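Local coordinates for P450 epoxidase (Sorangium cellulosum, PDB 1Q5D), which belongs to the cytochrome P450 family of haem-containing proteins and binds its haem in a largely alpha-helical fold with smaller beta sheets, at residues A[380-383]-A[384-388]. Sequence-based numbering, arbitrary orientation.
Sequences GTIF and RRFPE
Gly-380, Thr-381 and Ile-382 each accept an i to i+4 backbone hydrogen bond, from Arg-384, Arg-385 and Phe-386, in the last turn of helix 368-385. This is probably the L helix of cytochromes P450, which follows the haem-binding cysteine loop, and here the chain leaves its C-terminal end. The final bond, Phe-386 N to Ile-382 O, is more bent, with an N-H...O angle of 136°. Phe-386 then leaves helical geometry. Pro-387 has no N-H to offer Phe-383 O, but its CA lies 3.1 Å from that oxygen.

Thr-381 and Arg-385 lie side by side and point the same way. The methyl CG2 of Thr-381 sits over the centre of one guanidinium face, 3.5 Å from Arg-385 CZ. It reaches there because it is anti to the backbone N (OG1 chi1 -66°), which leaves OG1 beside that N. OG1 is hydrogen-bonded to Ile-377 O and Gln-127 NE2. Arg-385 bends at chi2 and chi3, and its NH2 forms a salt bridge with Asp-131 of helix 123-137, which ties the two helices together.

Arg-384 folds back along the helix, with its bend at chi3 (-62°). One face of the guanidinium lies, off-centre, over the peptide bond joining Gly-380 to Thr-381, with Arg-384 CZ 3.8 Å from Gly-380 C. The Phe-386 ring turns an edge to Ile-382 O, which lies in the ring plane 3.5 Å from Phe-386 CD1. The Phe-383 ring is buried against Leu-270 and Leu-271 of helix 257-272.

Gly-380, Thr-381, Ile-382 and Phe-383 are buried, while Arg-384 and Arg-385 are exposed but lie back against the helix. Ile-382 O takes a backbone N-H and also faces an aromatic edge, whose slightly positive hydrogens probably suit a carbonyl at the helix end.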
loop_
_atom_site.group_PDB
_atom_site.type_symbol
_atom_site.label_atom_id
_atom_site.label_comp_id
_atom_site.label_asym_id
_atom_site.label_seq_id
_atom_site.Cartn_x
_atom_site.Cartn_y
_atom_site.Cartn_z
ATOM N N GLY A 380 -2.374 -5.492 -17.933
ATOM C CA GLY A 380 -3.042 -5.705 -19.212
ATOM C C GLY A 380 -2.060 -5.575 -20.378
ATOM O O GLY A 380 -1.945 -6.479 -21.206
ATOM N N THR A 381 -1.319 -4.470 -20.416
ATOM C CA THR A 381 -0.362 -4.211 -21.499
ATOM C C THR A 381 0.720 -5.267 -21.643
ATOM O O THR A 381 0.996 -5.745 -22.760
ATOM C CB THR A 381 0.316 -2.855 -21.294
ATOM O OG1 THR A 381 -0.647 -1.802 -21.418
ATOM C CG2 THR A 381 1.329 -2.577 -22.408
ATOM N N ILE A 382 1.371 -5.612 -20.532
ATOM C CA ILE A 382 2.497 -6.536 -20.607
ATOM C C ILE A 382 2.098 -7.902 -21.175
ATOM O O ILE A 382 2.830 -8.487 -21.976
ATOM C CB ILE A 382 3.292 -6.631 -19.252
ATOM C CG1 ILE A 382 4.656 -7.288 -19.486
ATOM C CG2 ILE A 382 2.492 -7.357 -18.190
ATOM C CD1 ILE A 382 5.640 -7.159 -18.319
ATOM N N PHE A 383 0.928 -8.391 -20.781
ATOM C CA PHE A 383 0.426 -9.676 -21.263
ATOM C C PHE A 383 -0.163 -9.615 -22.675
ATOM O O PHE A 383 -0.185 -10.627 -23.370
ATOM C CB PHE A 383 -0.605 -10.267 -20.286
ATOM C CG PHE A 383 0.023 -10.980 -19.121
ATOM C CD1 PHE A 383 -0.142 -10.503 -17.823
ATOM C CD2 PHE A 383 0.811 -12.110 -19.327
ATOM C CE1 PHE A 383 0.462 -11.142 -16.745
ATOM C CE2 PHE A 383 1.403 -12.765 -18.262
ATOM C CZ PHE A 383 1.228 -12.282 -16.961
ATOM N N ARG A 384 -0.651 -8.444 -23.084
ATOM C CA ARG A 384 -1.154 -8.262 -24.450
ATOM C C ARG A 384 0.017 -8.188 -25.417
ATOM O O ARG A 384 -0.041 -8.707 -26.530
ATOM C CB ARG A 384 -1.995 -6.981 -24.565
ATOM C CG ARG A 384 -3.474 -7.165 -24.278
ATOM C CD ARG A 384 -4.360 -6.026 -24.779
ATOM N NE ARG A 384 -4.034 -4.746 -24.146
ATOM C CZ ARG A 384 -4.499 -4.349 -22.966
ATOM N NH1 ARG A 384 -5.309 -5.120 -22.268
ATOM N NH2 ARG A 384 -4.153 -3.175 -22.478
ATOM N N ARG A 385 1.088 -7.543 -24.977
ATOM C CA ARG A 385 2.267 -7.373 -25.806
ATOM C C ARG A 385 3.173 -8.605 -25.805
ATOM O O ARG A 385 3.870 -8.874 -26.787
ATOM C CB ARG A 385 3.048 -6.141 -25.359
ATOM C CG ARG A 385 3.104 -5.046 -26.402
ATOM C CD ARG A 385 2.072 -3.940 -26.219
ATOM N NE ARG A 385 2.726 -2.686 -25.860
ATOM C CZ ARG A 385 2.117 -1.519 -25.701
ATOM N NH1 ARG A 385 0.802 -1.395 -25.867
ATOM N NH2 ARG A 385 2.837 -0.468 -25.354
ATOM N N PHE A 386 3.162 -9.348 -24.699
ATOM C CA PHE A 386 3.993 -10.541 -24.568
ATOM C C PHE A 386 3.195 -11.692 -23.948
ATOM O O PHE A 386 3.477 -12.131 -22.828
ATOM C CB PHE A 386 5.250 -10.229 -23.744
ATOM C CG PHE A 386 6.007 -9.021 -24.224
ATOM C CD1 PHE A 386 5.721 -7.758 -23.718
ATOM C CD2 PHE A 386 7.006 -9.146 -25.181
ATOM C CE1 PHE A 386 6.415 -6.639 -24.160
ATOM C CE2 PHE A 386 7.704 -8.041 -25.623
ATOM C CZ PHE A 386 7.407 -6.782 -25.117
ATOM N N PRO A 387 2.207 -12.191 -24.689
ATOM C CA PRO A 387 1.268 -13.201 -24.174
ATOM C C PRO A 387 1.914 -14.533 -23.779
ATOM O O PRO A 387 1.321 -15.300 -23.021
ATOM C CB PRO A 387 0.301 -13.414 -25.351
ATOM C CG PRO A 387 1.086 -13.011 -26.553
ATOM C CD PRO A 387 1.927 -11.836 -26.094
ATOM N N GLU A 388 3.108 -14.801 -24.296
ATOM C CA GLU A 388 3.820 -16.043 -24.006
ATOM C C GLU A 388 4.847 -15.893 -22.876
ATOM O O GLU A 388 5.643 -16.801 -22.641
ATOM C CB GLU A 388 4.511 -16.564 -25.271
ATOM C CG GLU A 388 3.622 -16.579 -26.513
ATOM C CD GLU A 388 2.346 -17.384 -26.319
ATOM O OE1 GLU A 388 2.405 -18.464 -25.686
ATOM O OE2 GLU A 388 1.281 -16.936 -26.795
#